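Local coordinates for DNA helicase assembly protein (Enterobacteria phage T4, PDB 1C1K) that loads the replicative helicase onto forked DNA coated with single-stranded DNA-binding protein, serving phage replication, recombination and repair, at residues A[24-29]-A[73-78]; A[32-37]-A[41-46]; A[114-119]-A[158-163]; A[134-139]-A[168-173]; A[173-176]-A[182-185]. All blocks are in the same frame, centred on the assembly; numbering follows the deposited sequence.

Contact 1 (A[24-29]-A[73-78]); sequences LMIKQH and LIFISN
Ile26 of helix 16-30 meets Phe75 and Ile76 of helix 68-81, an apolar helix-helix contact inside the N-terminal part of this mainly alpha-helical two-domain protein. Every link between the two segments is a carbon-carbon one, and all three residues are buried. The isoleucine works as a fork. Its longer branch sends CD1 to 3.8 Å from Phe75 CB, lying near the plane of the phenyl ring at its edge; its CG2, anti to the backbone N, turns the other way to Ile76 CG1. The side chains cross at about a right angle in both pairs. Beyond them, Tyr23 meets the Phe75 ring and Tyr193 and Ile196 of helix 181-196 pack on Ile76, which places the contact within a larger apolar core. No hydrogen bond crosses between the segments. Within helix 68-81, Ile74 O accepts the helical bond from Asn78 N and a second one from the same residue's side chain, Asn78 ND2 donating to Ile74 O at 2.8 Å, nearly straight at 171°.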
# COMPACT_ATOMS: atom_id res chain seq x y z
N LEU A 24 -14.02 -7.39 -3.59
CA LEU A 24 -13.49 -8.75 -3.47
C LEU A 24 -12.21 -8.96 -4.27
O LEU A 24 -11.28 -9.60 -3.80
CB LEU A 24 -14.54 -9.78 -3.90
CG LEU A 24 -14.30 -11.20 -3.35
CD1 LEU A 24 -14.36 -11.19 -1.83
CD2 LEU A 24 -15.35 -12.16 -3.89
N MET A 25 -12.17 -8.44 -5.49
CA MET A 25 -10.98 -8.60 -6.31
C MET A 25 -9.80 -7.86 -5.70
O MET A 25 -8.69 -8.37 -5.70
CB MET A 25 -11.25 -8.13 -7.74
CG MET A 25 -11.26 -6.62 -7.95
SD MET A 25 -11.33 -6.22 -9.72
CE MET A 25 -10.41 -7.56 -10.40
N ILE A 26 -10.03 -6.66 -5.16
CA ILE A 26 -8.95 -5.91 -4.55
C ILE A 26 -8.52 -6.56 -3.24
O ILE A 26 -7.34 -6.59 -2.90
CB ILE A 26 -9.36 -4.42 -4.32
CG1 ILE A 26 -9.56 -3.74 -5.68
CG2 ILE A 26 -8.27 -3.68 -3.50
CD1 ILE A 26 -10.22 -2.37 -5.61
N LYS A 27 -9.49 -7.11 -2.51
CA LYS A 27 -9.20 -7.78 -1.25
C LYS A 27 -8.29 -8.98 -1.50
O LYS A 27 -7.29 -9.19 -0.81
CB LYS A 27 -10.49 -8.25 -0.58
CG LYS A 27 -10.29 -8.91 0.78
CD LYS A 27 -11.55 -9.62 1.23
CE LYS A 27 -11.43 -10.12 2.65
NZ LYS A 27 -12.34 -11.27 2.88
N GLN A 28 -8.64 -9.78 -2.51
CA GLN A 28 -7.86 -10.96 -2.83
C GLN A 28 -6.48 -10.56 -3.36
O GLN A 28 -5.48 -11.22 -3.08
CB GLN A 28 -8.61 -11.82 -3.84
CG GLN A 28 -9.84 -12.47 -3.22
CD GLN A 28 -10.75 -13.12 -4.24
OE1 GLN A 28 -11.91 -13.44 -3.95
NE2 GLN A 28 -10.23 -13.32 -5.45
N HIS A 29 -6.43 -9.46 -4.10
CA HIS A 29 -5.17 -8.98 -4.64
C HIS A 29 -4.24 -8.61 -3.48
O HIS A 29 -3.07 -8.99 -3.47
CB HIS A 29 -5.41 -7.75 -5.52
CG HIS A 29 -4.15 -7.12 -6.03
ND1 HIS A 29 -3.65 -7.37 -7.28
CD2 HIS A 29 -3.28 -6.27 -5.44
CE1 HIS A 29 -2.53 -6.70 -7.45
NE2 HIS A 29 -2.28 -6.02 -6.34
N LEU A 73 -10.29 3.55 -5.06
CA LEU A 73 -9.46 4.23 -4.06
C LEU A 73 -9.93 3.93 -2.64
O LEU A 73 -9.12 3.75 -1.73
CB LEU A 73 -9.47 5.74 -4.30
CG LEU A 73 -8.69 6.21 -5.54
CD1 LEU A 73 -8.70 7.73 -5.61
CD2 LEU A 73 -7.27 5.70 -5.46
N ILE A 74 -11.25 3.88 -2.44
CA ILE A 74 -11.81 3.58 -1.13
C ILE A 74 -11.31 2.20 -0.70
O ILE A 74 -10.81 2.02 0.41
CB ILE A 74 -13.36 3.56 -1.17
CG1 ILE A 74 -13.91 4.99 -1.20
CG2 ILE A 74 -13.91 2.83 0.06
CD1 ILE A 74 -15.37 5.06 -1.67
N PHE A 75 -11.43 1.21 -1.58
CA PHE A 75 -11.01 -0.13 -1.24
C PHE A 75 -9.50 -0.28 -1.13
O PHE A 75 -9.03 -0.93 -0.19
CB PHE A 75 -11.58 -1.14 -2.24
CG PHE A 75 -13.08 -1.21 -2.22
CD1 PHE A 75 -13.81 -1.31 -3.40
CD2 PHE A 75 -13.78 -1.14 -1.01
CE1 PHE A 75 -15.20 -1.33 -3.38
CE2 PHE A 75 -15.18 -1.16 -0.98
CZ PHE A 75 -15.89 -1.26 -2.17
N ILE A 76 -8.75 0.32 -2.05
CA ILE A 76 -7.29 0.22 -2.01
C ILE A 76 -6.73 0.87 -0.74
O ILE A 76 -5.98 0.25 0.00
CB ILE A 76 -6.65 0.89 -3.25
CG1 ILE A 76 -6.98 0.09 -4.51
CG2 ILE A 76 -5.13 0.94 -3.09
CD1 ILE A 76 -6.71 0.84 -5.80
N SER A 77 -7.10 2.13 -0.50
CA SER A 77 -6.60 2.83 0.69
C SER A 77 -6.86 2.03 1.96
O SER A 77 -5.97 1.87 2.79
CB SER A 77 -7.24 4.22 0.80
OG SER A 77 -8.62 4.14 1.08
N ASN A 78 -8.08 1.52 2.11
CA ASN A 78 -8.44 0.74 3.29
C ASN A 78 -7.71 -0.59 3.40
O ASN A 78 -7.16 -0.92 4.46
CB ASN A 78 -9.94 0.47 3.33
CG ASN A 78 -10.72 1.60 3.96
OD1 ASN A 78 -10.87 1.66 5.18
ND2 ASN A 78 -11.21 2.52 3.13

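Contact 2 (A[32-37]-A[41-46]); sequences GKYDVI and WCMRVS
The loop that joins helix 16-30 to helix 47-52 doubles back on itself here, and Tyr34, Val36 and Ile37 on its way out meet Trp41, Cys42 and Met43 on its return. Two hydrogen bonds tie the limbs. Trp41 N donates to Val36 O at 2.7 Å, lying in the carbonyl plane, and Tyr34 OH gives its proton to Cys42 O in a very short bond of 2.5 Å, with that oxygen in the plane of the phenol ring at its edge. The same ring takes part in a Met-aromatic contact: Met43 SD sits 3.5 Å from the Tyr34 ring centroid, only 2° off the normal. Met43 CG is anti to the backbone N (chi1 -169°), which runs the thioether across the ring face, and CG itself comes to 3.3 Å from Tyr34 CZ.

The turn between the limbs starts with an Asx turn, in which Asp35 OD1 accepts from Ile37 N, while Asp35 OD2 forms a salt bridge with Lys195 of helix 181-196. Past this turn the indole of Trp41 lies over Val36, whose CG2 makes a CH-pi contact 3.8 Å from the centroid of the six-membered ring. Ile37 runs alongside the indole, pointing the same way, and brings CD1 to 3.7 Å from Trp41 NE1.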
# COMPACT_ATOMS: atom_id res chain seq x y z
N GLY A 32 -2.57 -11.43 -1.88
CA GLY A 32 -1.71 -12.20 -2.76
C GLY A 32 -2.40 -13.40 -3.39
O GLY A 32 -1.74 -14.37 -3.78
N LYS A 33 -3.72 -13.33 -3.52
CA LYS A 33 -4.50 -14.43 -4.09
C LYS A 33 -4.99 -14.13 -5.50
O LYS A 33 -5.51 -15.01 -6.18
CB LYS A 33 -5.70 -14.73 -3.19
CG LYS A 33 -5.32 -15.39 -1.89
CD LYS A 33 -6.55 -15.68 -1.05
CE LYS A 33 -6.42 -15.08 0.34
NZ LYS A 33 -7.38 -15.70 1.29
N TYR A 34 -4.82 -12.89 -5.93
CA TYR A 34 -5.24 -12.46 -7.25
C TYR A 34 -4.29 -11.37 -7.70
O TYR A 34 -3.49 -10.87 -6.91
CB TYR A 34 -6.67 -11.93 -7.21
CG TYR A 34 -7.39 -11.94 -8.53
CD1 TYR A 34 -7.72 -13.15 -9.15
CD2 TYR A 34 -7.78 -10.76 -9.15
CE1 TYR A 34 -8.42 -13.17 -10.36
CE2 TYR A 34 -8.49 -10.76 -10.36
CZ TYR A 34 -8.80 -11.97 -10.95
OH TYR A 34 -9.53 -12.00 -12.12
N ASP A 35 -4.36 -11.00 -8.97
CA ASP A 35 -3.52 -9.94 -9.52
C ASP A 35 -4.41 -9.12 -10.43
O ASP A 35 -4.63 -9.47 -11.59
CB ASP A 35 -2.37 -10.54 -10.32
CG ASP A 35 -1.33 -9.50 -10.71
OD1 ASP A 35 -1.66 -8.30 -10.81
OD2 ASP A 35 -0.17 -9.90 -10.93
N VAL A 36 -4.93 -8.01 -9.91
CA VAL A 36 -5.82 -7.16 -10.68
C VAL A 36 -5.20 -6.61 -11.96
O VAL A 36 -5.91 -6.26 -12.90
CB VAL A 36 -6.35 -5.97 -9.84
CG1 VAL A 36 -7.23 -6.48 -8.72
CG2 VAL A 36 -5.19 -5.15 -9.29
N ILE A 37 -3.87 -6.51 -12.00
CA ILE A 37 -3.21 -6.00 -13.19
C ILE A 37 -3.15 -7.10 -14.23
O ILE A 37 -3.43 -6.88 -15.40
CB ILE A 37 -1.79 -5.49 -12.88
CG1 ILE A 37 -1.84 -4.39 -11.81
CG2 ILE A 37 -1.13 -4.97 -14.15
CD1 ILE A 37 -2.80 -3.25 -12.12
N TRP A 41 -8.33 -5.82 -13.90
CA TRP A 41 -9.43 -5.46 -13.00
C TRP A 41 -10.78 -6.14 -13.27
O TRP A 41 -11.84 -5.54 -13.10
CB TRP A 41 -9.60 -3.94 -12.98
CG TRP A 41 -8.36 -3.23 -12.56
CD1 TRP A 41 -7.30 -2.89 -13.35
CD2 TRP A 41 -8.03 -2.77 -11.24
NE1 TRP A 41 -6.34 -2.24 -12.61
CE2 TRP A 41 -6.77 -2.15 -11.31
CE3 TRP A 41 -8.69 -2.82 -10.00
CZ2 TRP A 41 -6.14 -1.58 -10.19
CZ3 TRP A 41 -8.07 -2.25 -8.89
CH2 TRP A 41 -6.81 -1.64 -9.00
N CYS A 42 -10.71 -7.40 -13.69
CA CYS A 42 -11.89 -8.19 -13.96
C CYS A 42 -11.73 -9.47 -13.17
O CYS A 42 -10.63 -10.00 -13.05
CB CYS A 42 -11.99 -8.55 -15.44
SG CYS A 42 -12.33 -7.16 -16.52
N MET A 43 -12.83 -9.96 -12.61
CA MET A 43 -12.79 -11.20 -11.86
C MET A 43 -14.20 -11.73 -11.70
O MET A 43 -15.15 -10.96 -11.53
CB MET A 43 -12.16 -10.99 -10.48
CG MET A 43 -11.84 -12.30 -9.74
SD MET A 43 -11.13 -12.07 -8.08
CE MET A 43 -12.61 -11.76 -7.15
N ARG A 44 -14.33 -13.04 -11.79
CA ARG A 44 -15.63 -13.66 -11.63
C ARG A 44 -15.74 -14.00 -10.15
O ARG A 44 -14.73 -14.29 -9.51
CB ARG A 44 -15.72 -14.94 -12.48
CG ARG A 44 -16.71 -14.84 -13.63
CD ARG A 44 -16.24 -15.64 -14.83
NE ARG A 44 -15.05 -15.05 -15.44
CZ ARG A 44 -14.58 -15.39 -16.64
NH1 ARG A 44 -15.20 -16.31 -17.37
NH2 ARG A 44 -13.49 -14.80 -17.11
N VAL A 45 -16.94 -13.94 -9.61
CA VAL A 45 -17.14 -14.25 -8.20
C VAL A 45 -18.29 -15.23 -8.02
O VAL A 45 -19.09 -15.43 -8.93
CB VAL A 45 -17.44 -12.97 -7.38
CG1 VAL A 45 -16.43 -11.89 -7.72
CG2 VAL A 45 -18.85 -12.49 -7.68
N SER A 46 -18.37 -15.83 -6.84
CA SER A 46 -19.43 -16.78 -6.53
C SER A 46 -20.68 -16.01 -6.09
O SER A 46 -20.66 -15.29 -5.08
CB SER A 46 -18.99 -17.73 -5.41
OG SER A 46 -20.10 -18.29 -4.74

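Contact 3 (A[114-119]-A[158-163]); sequences EEDIRN and FETFIL
Asp116 reaches from helix 109-126 toward Thr160 near the start of helix 158-168, and its side chain can be followed atom by atom. CB comes first, 3.7 Å from the methyl carbon CG2 of Thr160, so the pair has a small apolar side. With chi1 at -74°, CG stands anti to the carbonyl carbon and the carboxylate is carried on to the threonine hydroxyl. OD1 then takes the proton of Thr160 OG1 at 2.6 Å; the hydroxyl approaches on the anti side, 20° out of the carboxylate plane. OD1 also accepts from the backbone N of Ser157, just ahead of the helix, and OD2 forms a salt bridge with Lys112 one turn earlier on helix 109-126. This is a polar helix-helix tie in the C-terminal part of the fold, with Phe113 packed against Thr160 beside it. Two donors on OD1 and a lysine on OD2 satisfy a buried carboxylate, and such partners would be expected to favour its ionised form.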
# COMPACT_ATOMS: atom_id res chain seq x y z
N GLU A 114 9.57 12.99 0.98
CA GLU A 114 10.68 13.82 1.43
C GLU A 114 10.71 13.87 2.96
O GLU A 114 11.77 13.73 3.59
CB GLU A 114 10.55 15.22 0.84
CG GLU A 114 11.10 15.30 -0.59
CD GLU A 114 10.55 16.45 -1.41
OE1 GLU A 114 9.95 17.38 -0.84
OE2 GLU A 114 10.73 16.43 -2.65
N GLU A 115 9.55 14.06 3.57
CA GLU A 115 9.45 14.11 5.03
C GLU A 115 9.98 12.80 5.63
O GLU A 115 10.81 12.81 6.56
CB GLU A 115 7.99 14.31 5.45
CG GLU A 115 7.76 14.34 6.94
CD GLU A 115 6.29 14.40 7.30
OE1 GLU A 115 5.44 14.30 6.38
OE2 GLU A 115 5.98 14.55 8.49
N ASP A 116 9.51 11.68 5.10
CA ASP A 116 9.92 10.37 5.59
C ASP A 116 11.43 10.16 5.43
O ASP A 116 12.07 9.63 6.34
CB ASP A 116 9.15 9.27 4.85
CG ASP A 116 7.70 9.17 5.30
OD1 ASP A 116 6.94 8.38 4.69
OD2 ASP A 116 7.32 9.86 6.28
N ILE A 117 11.99 10.57 4.30
CA ILE A 117 13.42 10.42 4.07
C ILE A 117 14.21 11.18 5.14
O ILE A 117 15.14 10.64 5.73
CB ILE A 117 13.83 10.93 2.67
CG1 ILE A 117 13.29 9.97 1.59
CG2 ILE A 117 15.34 11.00 2.55
CD1 ILE A 117 13.18 10.60 0.22
N ARG A 118 13.83 12.43 5.39
CA ARG A 118 14.52 13.21 6.42
C ARG A 118 14.43 12.49 7.75
O ARG A 118 15.43 12.38 8.46
CB ARG A 118 13.89 14.61 6.55
CG ARG A 118 14.14 15.51 5.38
CD ARG A 118 13.48 16.87 5.55
NE ARG A 118 13.28 17.53 4.26
CZ ARG A 118 12.09 17.80 3.72
NH1 ARG A 118 10.97 17.48 4.36
NH2 ARG A 118 12.04 18.37 2.53
N ASN A 119 13.25 12.00 8.10
CA ASN A 119 13.09 11.31 9.37
C ASN A 119 13.92 10.03 9.43
O ASN A 119 14.44 9.67 10.48
CB ASN A 119 11.61 11.02 9.63
CG ASN A 119 10.84 12.26 10.01
OD1 ASN A 119 9.61 12.29 9.97
ND2 ASN A 119 11.56 13.31 10.38
N PHE A 158 3.55 3.20 3.54
CA PHE A 158 3.75 2.08 2.62
C PHE A 158 4.26 2.63 1.30
O PHE A 158 5.10 2.02 0.65
CB PHE A 158 2.42 1.35 2.38
CG PHE A 158 2.19 0.19 3.30
CD1 PHE A 158 1.75 0.39 4.60
CD2 PHE A 158 2.40 -1.12 2.87
CE1 PHE A 158 1.52 -0.68 5.46
CE2 PHE A 158 2.18 -2.19 3.71
CZ PHE A 158 1.74 -1.97 5.01
N GLU A 159 3.75 3.79 0.89
CA GLU A 159 4.18 4.39 -0.37
C GLU A 159 5.67 4.73 -0.31
O GLU A 159 6.39 4.54 -1.29
CB GLU A 159 3.35 5.63 -0.70
CG GLU A 159 1.88 5.34 -1.03
CD GLU A 159 1.02 5.18 0.21
OE1 GLU A 159 1.51 5.50 1.32
OE2 GLU A 159 -0.14 4.75 0.09
N THR A 160 6.12 5.24 0.83
CA THR A 160 7.53 5.58 0.99
C THR A 160 8.37 4.31 0.93
O THR A 160 9.38 4.27 0.24
CB THR A 160 7.79 6.29 2.34
OG1 THR A 160 7.36 7.65 2.23
CG2 THR A 160 9.28 6.26 2.69
N PHE A 161 7.93 3.27 1.63
CA PHE A 161 8.65 2.00 1.63
C PHE A 161 8.78 1.48 0.20
O PHE A 161 9.86 1.05 -0.23
CB PHE A 161 7.92 0.97 2.49
CG PHE A 161 8.79 -0.18 2.94
CD1 PHE A 161 9.01 -1.27 2.10
CD2 PHE A 161 9.38 -0.17 4.20
CE1 PHE A 161 9.81 -2.34 2.51
CE2 PHE A 161 10.19 -1.24 4.62
CZ PHE A 161 10.40 -2.32 3.77
N ILE A 162 7.69 1.52 -0.56
CA ILE A 162 7.72 1.02 -1.92
C ILE A 162 8.52 1.94 -2.84
O ILE A 162 9.16 1.49 -3.78
CB ILE A 162 6.28 0.80 -2.46
CG1 ILE A 162 5.63 -0.34 -1.66
CG2 ILE A 162 6.32 0.42 -3.93
CD1 ILE A 162 4.12 -0.41 -1.80
N LEU A 163 8.52 3.24 -2.55
CA LEU A 163 9.30 4.17 -3.36
C LEU A 163 10.79 3.87 -3.14
O LEU A 163 11.57 3.82 -4.09
CB LEU A 163 8.97 5.62 -2.98
CG LEU A 163 7.75 6.22 -3.69
CD1 LEU A 163 7.28 7.46 -2.93
CD2 LEU A 163 8.10 6.57 -5.12

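Contact 4 (A[134-139]-A[168-173]); sequences EIFEYN and LNIIDK
Glu137 OE1 and Lys173 NZ form a salt bridge at 2.9 Å, joining the loop that precedes helix 146-152 to helix 170-177. The ammonium nitrogen favours that oxygen, standing 3.5 Å from Glu137 OE2. Both chains must bend to meet: the glutamate folds at its second torsion (chi2 -73°), and the lysine is bent at each torsion beyond the first.

Beside the ion pair lies an apolar patch centred on Phe136. Leu168 CD1 comes over one face of its ring in a CH-pi contact, 4.0 Å from the centroid and offset toward the rim, while on the opposite face CG2 of the neighbouring Ile135 stands over the centre. The phenyl is thus sandwiched between two aliphatic groups. Ile170 CD1 adds a third, 3.9 Å from Phe136 CD2, and Phe132 meets the ring edge-to-face.

Leu168 and Ile170 flank Asn169, which leaves helix 158-168 with a positive phi and occupies the N-cap position of helix 170-177, though its side chain makes no capping bond. The arrangement is a loop packed against the junction of two consecutive helices in the C-terminal part of the fold, apolar at the junction and ionic a turn further on.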
# COMPACT_ATOMS: atom_id res chain seq x y z
N GLU A 134 23.06 0.66 6.34
CA GLU A 134 22.70 -0.25 7.42
C GLU A 134 21.22 -0.17 7.80
O GLU A 134 20.66 -1.10 8.39
CB GLU A 134 23.57 0.03 8.65
CG GLU A 134 24.99 -0.50 8.49
CD GLU A 134 25.97 0.05 9.52
OE1 GLU A 134 27.19 -0.11 9.30
OE2 GLU A 134 25.53 0.61 10.55
N ILE A 135 20.59 0.95 7.47
CA ILE A 135 19.18 1.15 7.77
C ILE A 135 18.30 0.25 6.91
O ILE A 135 17.29 -0.29 7.38
CB ILE A 135 18.76 2.62 7.49
CG1 ILE A 135 19.39 3.57 8.52
CG2 ILE A 135 17.23 2.74 7.47
CD1 ILE A 135 18.85 3.40 9.91
N PHE A 136 18.71 0.06 5.66
CA PHE A 136 17.94 -0.71 4.70
C PHE A 136 18.25 -2.19 4.55
O PHE A 136 17.46 -2.92 3.96
CB PHE A 136 18.04 -0.02 3.34
CG PHE A 136 17.80 1.46 3.41
CD1 PHE A 136 18.86 2.34 3.63
CD2 PHE A 136 16.51 1.97 3.31
CE1 PHE A 136 18.63 3.71 3.74
CE2 PHE A 136 16.28 3.34 3.42
CZ PHE A 136 17.34 4.21 3.64
N GLU A 137 19.37 -2.63 5.10
CA GLU A 137 19.75 -4.04 4.98
C GLU A 137 19.11 -4.96 6.02
O GLU A 137 19.00 -4.63 7.19
CB GLU A 137 21.27 -4.17 5.07
CG GLU A 137 22.02 -3.55 3.91
CD GLU A 137 21.88 -4.34 2.62
OE1 GLU A 137 21.89 -3.72 1.53
OE2 GLU A 137 21.77 -5.58 2.69
N TYR A 138 18.69 -6.13 5.56
CA TYR A 138 18.09 -7.12 6.44
C TYR A 138 19.15 -7.57 7.46
O TYR A 138 20.33 -7.73 7.11
CB TYR A 138 17.62 -8.32 5.60
CG TYR A 138 17.21 -9.53 6.40
CD1 TYR A 138 15.95 -9.60 7.00
CD2 TYR A 138 18.07 -10.62 6.54
CE1 TYR A 138 15.56 -10.73 7.72
CE2 TYR A 138 17.69 -11.75 7.25
CZ TYR A 138 16.43 -11.80 7.84
OH TYR A 138 16.04 -12.93 8.53
N ASN A 139 18.74 -7.74 8.71
CA ASN A 139 19.63 -8.15 9.80
C ASN A 139 19.22 -9.54 10.30
O ASN A 139 18.26 -9.67 11.04
CB ASN A 139 19.55 -7.14 10.95
CG ASN A 139 20.59 -7.39 12.03
OD1 ASN A 139 20.80 -6.55 12.92
ND2 ASN A 139 21.25 -8.54 11.97
N LEU A 168 16.21 0.57 -4.33
CA LEU A 168 17.04 -0.11 -3.33
C LEU A 168 16.79 -1.61 -3.23
O LEU A 168 17.54 -2.32 -2.55
CB LEU A 168 16.85 0.54 -1.95
CG LEU A 168 17.26 2.01 -1.80
CD1 LEU A 168 17.00 2.47 -0.38
CD2 LEU A 168 18.74 2.18 -2.16
N ASN A 169 15.74 -2.10 -3.89
CA ASN A 169 15.43 -3.53 -3.89
C ASN A 169 15.30 -4.16 -2.49
O ASN A 169 15.78 -5.27 -2.25
CB ASN A 169 16.52 -4.28 -4.69
CG ASN A 169 16.15 -5.73 -4.99
OD1 ASN A 169 17.02 -6.61 -5.02
ND2 ASN A 169 14.87 -5.98 -5.21
N ILE A 170 14.65 -3.45 -1.58
CA ILE A 170 14.47 -3.91 -0.21
C ILE A 170 13.57 -5.12 -0.01
O ILE A 170 13.92 -6.06 0.71
CB ILE A 170 13.89 -2.77 0.68
CG1 ILE A 170 14.86 -1.58 0.71
CG2 ILE A 170 13.63 -3.29 2.08
CD1 ILE A 170 14.18 -0.27 1.10
N ILE A 171 12.39 -5.09 -0.62
CA ILE A 171 11.42 -6.16 -0.47
C ILE A 171 11.93 -7.53 -0.90
O ILE A 171 11.92 -8.48 -0.11
CB ILE A 171 10.11 -5.85 -1.24
CG1 ILE A 171 9.46 -4.58 -0.67
CG2 ILE A 171 9.14 -7.02 -1.14
CD1 ILE A 171 8.42 -3.93 -1.60
N ASP A 172 12.39 -7.62 -2.14
CA ASP A 172 12.88 -8.89 -2.66
C ASP A 172 14.05 -9.44 -1.86
O ASP A 172 14.12 -10.64 -1.60
CB ASP A 172 13.23 -8.75 -4.14
CG ASP A 172 12.01 -8.50 -5.01
OD1 ASP A 172 12.19 -8.24 -6.22
OD2 ASP A 172 10.87 -8.57 -4.49
N LYS A 173 14.97 -8.57 -1.46
CA LYS A 173 16.13 -9.01 -0.67
C LYS A 173 15.69 -9.53 0.70
O LYS A 173 16.23 -10.51 1.21
CB LYS A 173 17.12 -7.86 -0.49
CG LYS A 173 17.81 -7.47 -1.78
CD LYS A 173 19.26 -7.12 -1.53
CE LYS A 173 19.46 -5.61 -1.49
NZ LYS A 173 20.55 -5.24 -0.55

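Contact 5 (A[173-176]-A[182-185]); sequences KHDE and VWNN
Trp183 projects from helix 181-196 against His174 and Asp175 of helix 170-177, two helices consecutive in the chain and set at a steep angle across a short connection. Its CG is anti to the backbone N (chi1 161°), a conformation that extends the indole across to the other helix. His174 comes over one face: its CB lies 3.3 Å from Trp183 CZ2, above the rim of the ring. From there the imidazole leans obliquely, its plane at 45° to that of the six-membered ring, and NE2 bonds to Ser145. Asp175 instead works at the indole edge. With CG anti to the carbonyl carbon, its carboxylate swings to the pyrrole nitrogen, and Trp183 NE1 donates to Asp175 OD2 at 2.8 Å, the acceptor tilted 20° from the ring plane. Ser187 also bonds to OD2, and Lys191 forms a salt bridge with OD1. An indole held on one face by carbon and at its N-H by a carboxylate is fixed in rotation, while the lysine probably keeps that carboxylate charged.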
# COMPACT_ATOMS: atom_id res chain seq x y z
N LYS A 173 14.97 -8.57 -1.46
CA LYS A 173 16.13 -9.01 -0.67
C LYS A 173 15.69 -9.53 0.70
O LYS A 173 16.23 -10.51 1.21
CB LYS A 173 17.12 -7.86 -0.49
CG LYS A 173 17.81 -7.47 -1.78
CD LYS A 173 19.26 -7.12 -1.53
CE LYS A 173 19.46 -5.61 -1.49
NZ LYS A 173 20.55 -5.24 -0.55
N HIS A 174 14.70 -8.88 1.30
CA HIS A 174 14.19 -9.33 2.59
C HIS A 174 13.53 -10.70 2.41
O HIS A 174 13.75 -11.62 3.20
CB HIS A 174 13.17 -8.32 3.14
CG HIS A 174 13.78 -7.20 3.94
ND1 HIS A 174 14.80 -6.40 3.45
CD2 HIS A 174 13.49 -6.72 5.17
CE1 HIS A 174 15.11 -5.48 4.35
NE2 HIS A 174 14.33 -5.66 5.40
N ASP A 175 12.72 -10.81 1.36
CA ASP A 175 12.00 -12.05 1.06
C ASP A 175 12.92 -13.26 0.88
O ASP A 175 12.59 -14.36 1.31
CB ASP A 175 11.17 -11.88 -0.22
CG ASP A 175 9.82 -11.24 0.04
OD1 ASP A 175 9.11 -10.96 -0.95
OD2 ASP A 175 9.46 -11.02 1.22
N GLU A 176 14.07 -13.05 0.25
CA GLU A 176 15.00 -14.15 0.02
C GLU A 176 15.82 -14.53 1.24
O GLU A 176 16.34 -15.64 1.30
CB GLU A 176 15.95 -13.83 -1.15
CG GLU A 176 16.37 -12.37 -1.27
CD GLU A 176 16.56 -11.92 -2.72
OE1 GLU A 176 17.62 -11.34 -3.04
OE2 GLU A 176 15.65 -12.14 -3.55
N VAL A 182 6.00 -12.25 10.68
CA VAL A 182 5.64 -10.84 10.78
C VAL A 182 6.04 -10.09 9.51
O VAL A 182 5.29 -9.25 9.02
CB VAL A 182 6.30 -10.18 12.01
CG1 VAL A 182 6.06 -8.68 11.99
CG2 VAL A 182 5.73 -10.78 13.28
N TRP A 183 7.23 -10.38 8.98
CA TRP A 183 7.67 -9.71 7.76
C TRP A 183 6.81 -10.17 6.59
O TRP A 183 6.34 -9.36 5.80
CB TRP A 183 9.14 -10.01 7.45
CG TRP A 183 9.48 -9.71 6.00
CD1 TRP A 183 9.71 -10.63 5.01
CD2 TRP A 183 9.54 -8.42 5.37
NE1 TRP A 183 9.90 -9.99 3.81
CE2 TRP A 183 9.80 -8.64 4.00
CE3 TRP A 183 9.39 -7.10 5.84
CZ2 TRP A 183 9.93 -7.58 3.08
CZ3 TRP A 183 9.51 -6.06 4.92
CH2 TRP A 183 9.78 -6.30 3.57
N ASN A 184 6.62 -11.48 6.48
CA ASN A 184 5.82 -12.05 5.40
C ASN A 184 4.44 -11.40 5.30
O ASN A 184 4.01 -11.04 4.21
CB ASN A 184 5.66 -13.56 5.60
CG ASN A 184 4.67 -14.18 4.61
OD1 ASN A 184 4.87 -14.10 3.40
ND2 ASN A 184 3.61 -14.78 5.13
N ASN A 185 3.76 -11.26 6.43
CA ASN A 185 2.43 -10.65 6.44
C ASN A 185 2.47 -9.27 5.79
O ASN A 185 1.60 -8.91 4.99
CB ASN A 185 1.92 -10.53 7.87
CG ASN A 185 1.90 -11.85 8.61
OD1 ASN A 185 1.84 -11.89 9.84
ND2 ASN A 185 1.96 -12.95 7.87
O HOH W 1 8.11 -13.27 2.96

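How the contacts relate
From the N terminus, contact 1 closes the first loop, bringing helix 16-30 against helix 68-81. Contact 2 falls within that loop as a tight local closure between helices 16-30 and 47-52, and the two touch, for instance where Val36 N and His29 ND1 are probably hydrogen-bonded. The remaining three all lie in the C-terminal part of the chain, after contact 1 has closed. Contact 3 ties helix 109-126 to helix 158-168; contact 4, joining the loop before helix 146-152 to helix 170-177, opens inside its span and ends beyond it, so these two cross. Contact 5 begins at Lys173, where contact 4 ends, and turns the chain into helix 181-196. Phe161 packs against Ile170, Ile171 and Trp183, linking contacts 3, 4 and 5.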